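Local atomic coordinates of SJCHGC06286 protein (Schistosoma japonicum, PDB entry 3QBR), a protein that belongs to the Bcl-2 family of apoptosis regulators and probably binds BH domains, as family members generally do. Residues I91-E103 and R135-L148. Residues are numbered along the deposited sequence; the frame is centred on the assembly and turned at random.
Sequences IDSDKPVDKTALE and RLSKHGHSDAIQML
His-141 reaches from the N-cap position of helix 142-148 into the loop of residues 91-98, and its ring is gripped on several sides. Its CB turns toward that loop, and chi1 of -69° sets CG beside the backbone N, where it meets Val-97 CG1. Val-97 CG1 lies over the centre of the His-141 ring, 3.5 Å from its centroid, a CH-pi contact almost on the ring normal; the carbonyl of His-139 lies over the opposite face. Beyond CG, His-141 CD2 passes Ser-93 O, and His-141 CE1 sits 3.6 Å from Lys-95 O. At the tip His-141 NE2 donates to Ser-93 O, 2.9 Å away in the ring plane, in a nearly straight bond (166°). This bond and the Val-97 methyl together hold the His-141 ring against the loop.

His-139 NE2 donates a hydrogen bond to Asp-92 O at 2.9 Å, approaching from above the carbonyl plane. Asp-92 also forms a salt bridge to Arg-135, OD1 to NE at 2.9 Å, with carboxylate and guanidinium planes 44° apart; both side chains touch Ala-86 of helix 83-89. At the start of the loop, Ile-91 CG1 packs on Leu-136 CD2 at 3.7 Å. Farther along, Met-147, bent at chi2 and chi3, brings CE to Leu-102 CD2 (3.8 Å) and its sulfur alongside Glu-103 CB.

A Schellman motif at Gly-140 ends helix 119-137 and leads into His-141. The loop thus drapes over the junction of two consecutive helices and leads into helix 99-113, within the all-helical bundle of the Bcl-2 fold.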
ATOM      1  N   ILE A  91      -9.254  14.048  -0.498  1.00 81.07           N
ATOM      2  CA  ILE A  91      -9.568  12.804  -1.171  1.00 80.18           C
ATOM      3  C   ILE A  91     -11.012  12.397  -0.959  1.00 81.48           C
ATOM      4  O   ILE A  91     -11.534  11.575  -1.696  1.00 81.35           O
ATOM      5  CB  ILE A  91      -8.637  11.688  -0.680  1.00 85.40           C
ATOM      6  CG1 ILE A  91      -7.388  11.645  -1.556  1.00 79.46           C
ATOM      7  CG2 ILE A  91      -9.347  10.343  -0.674  1.00 97.30           C
ATOM      8  CD1 ILE A  91      -6.423  10.592  -1.129  1.00 84.11           C
ATOM      9  N   ASP A  92     -11.664  12.972   0.041  1.00 86.82           N
ATOM     10  CA  ASP A  92     -13.069  12.669   0.280  1.00 89.23           C
ATOM     11  C   ASP A  92     -14.004  13.584  -0.500  1.00 91.40           C
ATOM     12  O   ASP A  92     -15.231  13.458  -0.418  1.00 83.67           O
ATOM     13  CB  ASP A  92     -13.378  12.732   1.767  1.00 96.32           C
ATOM     14  CG  ASP A  92     -12.855  11.534   2.503  1.00103.12           C
ATOM     15  OD1 ASP A  92     -12.743  10.456   1.875  1.00100.93           O
ATOM     16  OD2 ASP A  92     -12.548  11.669   3.701  1.00110.00           O
ATOM     17  N   SER A  93     -13.416  14.494  -1.269  1.00 97.39           N
ATOM     18  CA  SER A  93     -14.181  15.452  -2.051  1.00 98.73           C
ATOM     19  C   SER A  93     -14.733  14.831  -3.330  1.00 98.45           C
ATOM     20  O   SER A  93     -14.143  13.905  -3.904  1.00 90.79           O
ATOM     21  CB  SER A  93     -13.296  16.646  -2.416  1.00100.42           C
ATOM     22  OG  SER A  93     -12.080  16.210  -3.013  1.00 99.71           O
ATOM     23  N   ASP A  94     -15.877  15.349  -3.763  1.00 97.55           N
ATOM     24  CA  ASP A  94     -16.368  15.122  -5.111  1.00 92.29           C
ATOM     25  C   ASP A  94     -15.476  15.947  -6.036  1.00 86.48           C
ATOM     26  O   ASP A  94     -15.586  15.900  -7.259  1.00 78.38           O
ATOM     27  CB  ASP A  94     -17.816  15.601  -5.207  1.00 96.98           C
ATOM     28  CG  ASP A  94     -18.432  15.338  -6.562  1.00108.34           C
ATOM     29  OD1 ASP A  94     -17.686  15.144  -7.544  1.00118.61           O
ATOM     30  OD2 ASP A  94     -19.676  15.329  -6.649  1.00106.08           O
ATOM     31  N   LYS A  95     -14.581  16.709  -5.424  1.00 90.15           N
ATOM     32  CA  LYS A  95     -13.749  17.644  -6.158  1.00 98.33           C
ATOM     33  C   LYS A  95     -12.543  16.953  -6.750  1.00 98.51           C
ATOM     34  O   LYS A  95     -11.780  16.325  -6.018  1.00103.79           O
ATOM     35  CB  LYS A  95     -13.281  18.765  -5.232  1.00108.67           C
ATOM     36  CG  LYS A  95     -14.198  19.976  -5.216  1.00116.02           C
ATOM     37  CD  LYS A  95     -13.469  21.208  -4.697  1.00122.88           C
ATOM     38  CE  LYS A  95     -14.215  22.499  -5.044  1.00130.60           C
ATOM     39  NZ  LYS A  95     -14.213  22.787  -6.510  1.00132.07           N
ATOM     40  N   PRO A  96     -12.364  17.074  -8.077  1.00 91.13           N
ATOM     41  CA  PRO A  96     -11.176  16.535  -8.745  1.00 85.22           C
ATOM     42  C   PRO A  96      -9.937  16.772  -7.889  1.00 84.41           C
ATOM     43  O   PRO A  96      -9.691  17.905  -7.460  1.00 87.28           O
ATOM     44  CB  PRO A  96     -11.118  17.337 -10.040  1.00 81.55           C
ATOM     45  CG  PRO A  96     -12.551  17.575 -10.356  1.00 84.68           C
ATOM     46  CD  PRO A  96     -13.266  17.743  -9.029  1.00 87.04           C
ATOM     47  N   VAL A  97      -9.185  15.702  -7.630  1.00 73.31           N
ATOM     48  CA  VAL A  97      -8.096  15.751  -6.676  1.00 73.28           C
ATOM     49  C   VAL A  97      -6.844  16.338  -7.320  1.00 78.76           C
ATOM     50  O   VAL A  97      -6.638  16.227  -8.535  1.00 73.35           O
ATOM     51  CB  VAL A  97      -7.820  14.359  -6.054  1.00 73.49           C
ATOM     52  CG1 VAL A  97      -9.122  13.752  -5.528  1.00 63.99           C
ATOM     53  CG2 VAL A  97      -7.167  13.431  -7.075  1.00 79.31           C
ATOM     54  N   ASP A  98      -6.032  16.991  -6.491  1.00 81.21           N
ATOM     55  CA  ASP A  98      -4.771  17.585  -6.919  1.00 89.33           C
ATOM     56  C   ASP A  98      -3.705  16.495  -7.131  1.00 90.58           C
ATOM     57  O   ASP A  98      -3.022  16.086  -6.188  1.00 82.32           O
ATOM     58  CB  ASP A  98      -4.310  18.593  -5.857  1.00 93.10           C
ATOM     59  CG  ASP A  98      -3.181  19.503  -6.336  1.00 89.39           C
ATOM     60  OD1 ASP A  98      -3.152  20.669  -5.891  1.00 90.76           O
ATOM     61  OD2 ASP A  98      -2.322  19.063  -7.132  1.00 89.46           O
ATOM     62  N   LYS A  99      -3.577  16.030  -8.371  1.00103.82           N
ATOM     63  CA  LYS A  99      -2.616  14.985  -8.729  1.00112.80           C
ATOM     64  C   LYS A  99      -1.294  15.113  -7.971  1.00110.32           C
ATOM     65  O   LYS A  99      -0.917  14.241  -7.183  1.00105.00           O
ATOM     66  CB  LYS A  99      -2.326  15.028 -10.238  1.00123.84           C
ATOM     67  CG  LYS A  99      -1.632  16.317 -10.698  1.00131.17           C
ATOM     68  CD  LYS A  99      -1.287  16.310 -12.181  1.00131.61           C
ATOM     69  CE  LYS A  99      -1.160  17.734 -12.717  1.00132.08           C
ATOM     70  NZ  LYS A  99      -0.262  18.581 -11.881  1.00133.51           N
ATOM     71  N   THR A 100      -0.603  16.221  -8.214  1.00107.70           N
ATOM     72  CA  THR A 100       0.790  16.361  -7.828  1.00 99.86           C
ATOM     73  C   THR A 100       0.980  16.775  -6.358  1.00 81.98           C
ATOM     74  O   THR A 100       1.991  16.430  -5.738  1.00 68.88           O
ATOM     75  CB  THR A 100       1.532  17.292  -8.817  1.00100.40           C
ATOM     76  OG1 THR A 100       2.851  17.568  -8.333  1.00106.32           O
ATOM     77  CG2 THR A 100       0.765  18.581  -9.016  1.00 91.00           C
ATOM     78  N   ALA A 101       0.002  17.485  -5.797  1.00 70.22           N
ATOM     79  CA  ALA A 101       0.016  17.771  -4.361  1.00 67.62           C
ATOM     80  C   ALA A 101      -0.066  16.480  -3.584  1.00 69.26           C
ATOM     81  O   ALA A 101       0.602  16.322  -2.561  1.00 75.38           O
ATOM     82  CB  ALA A 101      -1.138  18.680  -3.958  1.00 61.55           C
ATOM     83  N   LEU A 102      -0.902  15.565  -4.072  1.00 63.57           N
ATOM     84  CA  LEU A 102      -1.102  14.261  -3.441  1.00 65.09           C
ATOM     85  C   LEU A 102       0.134  13.355  -3.542  1.00 68.60           C
ATOM     86  O   LEU A 102       0.425  12.590  -2.623  1.00 71.47           O
ATOM     87  CB  LEU A 102      -2.321  13.565  -4.038  1.00 57.03           C
ATOM     88  CG  LEU A 102      -2.674  12.195  -3.459  1.00 63.41           C
ATOM     89  CD1 LEU A 102      -2.913  12.271  -1.951  1.00 67.78           C
ATOM     90  CD2 LEU A 102      -3.887  11.616  -4.173  1.00 62.87           C
ATOM     91  N   GLU A 103       0.867  13.442  -4.644  1.00 60.15           N
ATOM     92  CA  GLU A 103       2.101  12.684  -4.738  1.00 64.48           C
ATOM     93  C   GLU A 103       3.014  13.145  -3.604  1.00 67.51           C
ATOM     94  O   GLU A 103       3.447  12.345  -2.769  1.00 66.20           O
ATOM     95  CB  GLU A 103       2.764  12.886  -6.098  1.00 72.51           C
ATOM     96  CG  GLU A 103       3.738  11.780  -6.482  1.00 79.17           C
ATOM     97  CD  GLU A 103       4.240  11.898  -7.922  1.00 89.23           C
ATOM     98  OE1 GLU A 103       5.398  11.500  -8.191  1.00 91.98           O
ATOM     99  OE2 GLU A 103       3.479  12.389  -8.788  1.00 92.12           O
ATOM    100  N   ARG A 135     -10.914   4.888  -0.601  1.00 56.05           N
ATOM    101  CA  ARG A 135     -11.602   6.150  -0.333  1.00 59.81           C
ATOM    102  C   ARG A 135     -11.658   7.001  -1.581  1.00 58.64           C
ATOM    103  O   ARG A 135     -12.626   7.707  -1.810  1.00 60.26           O
ATOM    104  CB  ARG A 135     -10.948   6.928   0.811  1.00 70.45           C
ATOM    105  CG  ARG A 135     -11.106   6.251   2.155  1.00 86.51           C
ATOM    106  CD  ARG A 135     -11.052   7.252   3.303  1.00101.25           C
ATOM    107  NE  ARG A 135     -12.268   8.062   3.402  1.00111.35           N
ATOM    108  CZ  ARG A 135     -12.830   8.428   4.552  1.00116.86           C
ATOM    109  NH1 ARG A 135     -12.297   8.047   5.705  1.00121.06           N
ATOM    110  NH2 ARG A 135     -13.934   9.162   4.555  1.00116.12           N
ATOM    111  N   LEU A 136     -10.602   6.946  -2.375  1.00 62.34           N
ATOM    112  CA  LEU A 136     -10.566   7.631  -3.659  1.00 57.41           C
ATOM    113  C   LEU A 136     -11.652   7.119  -4.606  1.00 55.19           C
ATOM    114  O   LEU A 136     -12.170   7.853  -5.444  1.00 58.41           O
ATOM    115  CB  LEU A 136      -9.195   7.430  -4.304  1.00 51.71           C
ATOM    116  CG  LEU A 136      -8.103   8.409  -3.883  1.00 53.50           C
ATOM    117  CD1 LEU A 136      -6.728   7.845  -4.223  1.00 45.50           C
ATOM    118  CD2 LEU A 136      -8.325   9.767  -4.558  1.00 41.34           C
ATOM    119  N   SER A 137     -11.991   5.847  -4.474  1.00 54.27           N
ATOM    120  CA  SER A 137     -12.867   5.215  -5.442  1.00 53.40           C
ATOM    121  C   SER A 137     -14.356   5.428  -5.139  1.00 55.12           C
ATOM    122  O   SER A 137     -15.201   5.263  -6.032  1.00 49.25           O
ATOM    123  CB  SER A 137     -12.504   3.734  -5.614  1.00 55.08           C
ATOM    124  OG  SER A 137     -12.866   2.987  -4.481  1.00 61.13           O
ATOM    125  N   LYS A 138     -14.671   5.816  -3.902  1.00 58.60           N
ATOM    126  CA  LYS A 138     -16.021   6.296  -3.582  1.00 67.21           C
ATOM    127  C   LYS A 138     -16.519   7.335  -4.603  1.00 64.74           C
ATOM    128  O   LYS A 138     -17.686   7.330  -4.958  1.00 68.44           O
ATOM    129  CB  LYS A 138     -16.117   6.867  -2.155  1.00 71.47           C
ATOM    130  CG  LYS A 138     -16.011   5.835  -1.022  1.00 78.56           C
ATOM    131  CD  LYS A 138     -17.104   4.758  -1.101  1.00 86.87           C
ATOM    132  CE  LYS A 138     -16.975   3.726   0.025  1.00 84.21           C
ATOM    133  NZ  LYS A 138     -17.980   2.613  -0.067  1.00 86.34           N
ATOM    134  N   HIS A 139     -15.639   8.215  -5.072  1.00 58.59           N
ATOM    135  CA  HIS A 139     -16.013   9.218  -6.059  1.00 56.98           C
ATOM    136  C   HIS A 139     -15.322   8.997  -7.396  1.00 64.11           C
ATOM    137  O   HIS A 139     -15.183   9.930  -8.188  1.00 70.86           O
ATOM    138  CB  HIS A 139     -15.640  10.618  -5.579  1.00 65.92           C
ATOM    139  CG  HIS A 139     -16.207  10.971  -4.246  1.00 80.69           C
ATOM    140  ND1 HIS A 139     -17.550  10.865  -3.956  1.00 87.49           N
ATOM    141  CD2 HIS A 139     -15.616  11.447  -3.126  1.00 85.06           C
ATOM    142  CE1 HIS A 139     -17.761  11.248  -2.711  1.00 82.98           C
ATOM    143  NE2 HIS A 139     -16.605  11.609  -2.187  1.00 89.98           N
ATOM    144  N   GLY A 140     -14.871   7.780  -7.651  1.00 52.51           N
ATOM    145  CA  GLY A 140     -14.273   7.493  -8.935  1.00 46.99           C
ATOM    146  C   GLY A 140     -13.076   8.336  -9.307  1.00 50.20           C
ATOM    147  O   GLY A 140     -12.995   8.830 -10.418  1.00 55.90           O
ATOM    148  N   HIS A 141     -12.124   8.471  -8.393  1.00 49.76           N
ATOM    149  CA  HIS A 141     -10.932   9.249  -8.686  1.00 47.47           C
ATOM    150  C   HIS A 141      -9.888   8.361  -9.333  1.00 53.63           C
ATOM    151  O   HIS A 141      -8.819   8.085  -8.767  1.00 58.75           O
ATOM    152  CB  HIS A 141     -10.401   9.946  -7.429  1.00 54.71           C
ATOM    153  CG  HIS A 141     -11.286  11.047  -6.932  1.00 60.09           C
ATOM    154  ND1 HIS A 141     -11.568  12.172  -7.684  1.00 64.56           N
ATOM    155  CD2 HIS A 141     -11.969  11.197  -5.769  1.00 56.93           C
ATOM    156  CE1 HIS A 141     -12.378  12.962  -7.008  1.00 65.51           C
ATOM    157  NE2 HIS A 141     -12.639  12.395  -5.840  1.00 64.41           N
ATOM    158  N   SER A 142     -10.210   7.927 -10.545  1.00 52.91           N
ATOM    159  CA  SER A 142      -9.418   6.918 -11.213  1.00 54.36           C
ATOM    160  C   SER A 142      -7.960   7.328 -11.405  1.00 54.38           C
ATOM    161  O   SER A 142      -7.063   6.552 -11.093  1.00 59.19           O
ATOM    162  CB  SER A 142     -10.068   6.489 -12.528  1.00 53.29           C
ATOM    163  OG  SER A 142      -9.942   7.486 -13.512  1.00 60.80           O
ATOM    164  N   ASP A 143      -7.703   8.537 -11.894  1.00 56.44           N
ATOM    165  CA  ASP A 143      -6.311   8.935 -12.147  1.00 54.11           C
ATOM    166  C   ASP A 143      -5.496   9.087 -10.858  1.00 54.85           C
ATOM    167  O   ASP A 143      -4.329   8.704 -10.833  1.00 59.39           O
ATOM    168  CB  ASP A 143      -6.246  10.220 -12.945  1.00 60.36           C
ATOM    169  CG  ASP A 143      -6.845  11.379 -12.193  1.00 91.56           C
ATOM    170  OD1 ASP A 143      -7.970  11.211 -11.660  1.00 96.98           O
ATOM    171  OD2 ASP A 143      -6.187  12.446 -12.126  1.00100.81           O
ATOM    172  N   ALA A 144      -6.092   9.619  -9.786  1.00 49.96           N
ATOM    173  CA  ALA A 144      -5.348   9.670  -8.521  1.00 61.89           C
ATOM    174  C   ALA A 144      -4.971   8.249  -8.074  1.00 58.96           C
ATOM    175  O   ALA A 144      -3.842   7.999  -7.619  1.00 52.89           O
ATOM    176  CB  ALA A 144      -6.116  10.436  -7.393  1.00 32.40           C
ATOM    177  N   ILE A 145      -5.922   7.327  -8.215  1.00 46.93           N
ATOM    178  CA  ILE A 145      -5.715   5.938  -7.840  1.00 47.16           C
ATOM    179  C   ILE A 145      -4.503   5.372  -8.596  1.00 55.44           C
ATOM    180  O   ILE A 145      -3.537   4.898  -7.986  1.00 55.44           O
ATOM    181  CB  ILE A 145      -6.986   5.095  -8.125  1.00 49.36           C
ATOM    182  CG1 ILE A 145      -8.132   5.560  -7.237  1.00 38.42           C
ATOM    183  CG2 ILE A 145      -6.709   3.616  -7.919  1.00 49.17           C
ATOM    184  CD1 ILE A 145      -9.426   4.725  -7.326  1.00 31.68           C
ATOM    185  N   GLN A 146      -4.541   5.457  -9.922  1.00 53.15           N
ATOM    186  CA  GLN A 146      -3.445   4.952 -10.736  1.00 51.75           C
ATOM    187  C   GLN A 146      -2.168   5.669 -10.393  1.00 49.36           C
ATOM    188  O   GLN A 146      -1.073   5.134 -10.561  1.00 51.99           O
ATOM    189  CB  GLN A 146      -3.737   5.105 -12.232  1.00 59.85           C
ATOM    190  CG  GLN A 146      -4.704   4.055 -12.797  1.00 72.40           C
ATOM    191  CD  GLN A 146      -4.418   2.624 -12.307  1.00 86.71           C
ATOM    192  OE1 GLN A 146      -3.265   2.157 -12.330  1.00 91.75           O
ATOM    193  NE2 GLN A 146      -5.480   1.918 -11.874  1.00 77.71           N
ATOM    194  N   MET A 147      -2.296   6.900  -9.923  1.00 54.93           N
ATOM    195  CA  MET A 147      -1.107   7.662  -9.564  1.00 47.72           C
ATOM    196  C   MET A 147      -0.470   7.066  -8.297  1.00 50.15           C
ATOM    197  O   MET A 147       0.722   6.757  -8.275  1.00 53.04           O
ATOM    198  CB  MET A 147      -1.471   9.125  -9.381  1.00 52.54           C
ATOM    199  CG  MET A 147      -0.264  10.042  -9.222  1.00 63.62           C
ATOM    200  SD  MET A 147       0.120  10.288  -7.487  1.00 69.19           S
ATOM    201  CE  MET A 147      -1.383  11.158  -7.009  1.00 86.61           C
ATOM    202  N   LEU A 148      -1.281   6.868  -7.260  1.00 43.48           N
ATOM    203  CA  LEU A 148      -0.791   6.270  -6.026  1.00 44.49           C
ATOM    204  C   LEU A 148      -0.081   4.942  -6.293  1.00 48.81           C
ATOM    205  O   LEU A 148       1.030   4.701  -5.801  1.00 44.94           O
ATOM    206  CB  LEU A 148      -1.936   6.053  -5.034  1.00 32.82           C
ATOM    207  CG  LEU A 148      -2.487   7.305  -4.370  1.00 39.16           C
ATOM    208  CD1 LEU A 148      -3.664   6.954  -3.463  1.00 43.90           C
ATOM    209  CD2 LEU A 148      -1.343   7.951  -3.553  1.00 43.74           C
TER
HETATM  210  O   HOH W   1     -10.095  13.321  -9.303  1.00113.79           O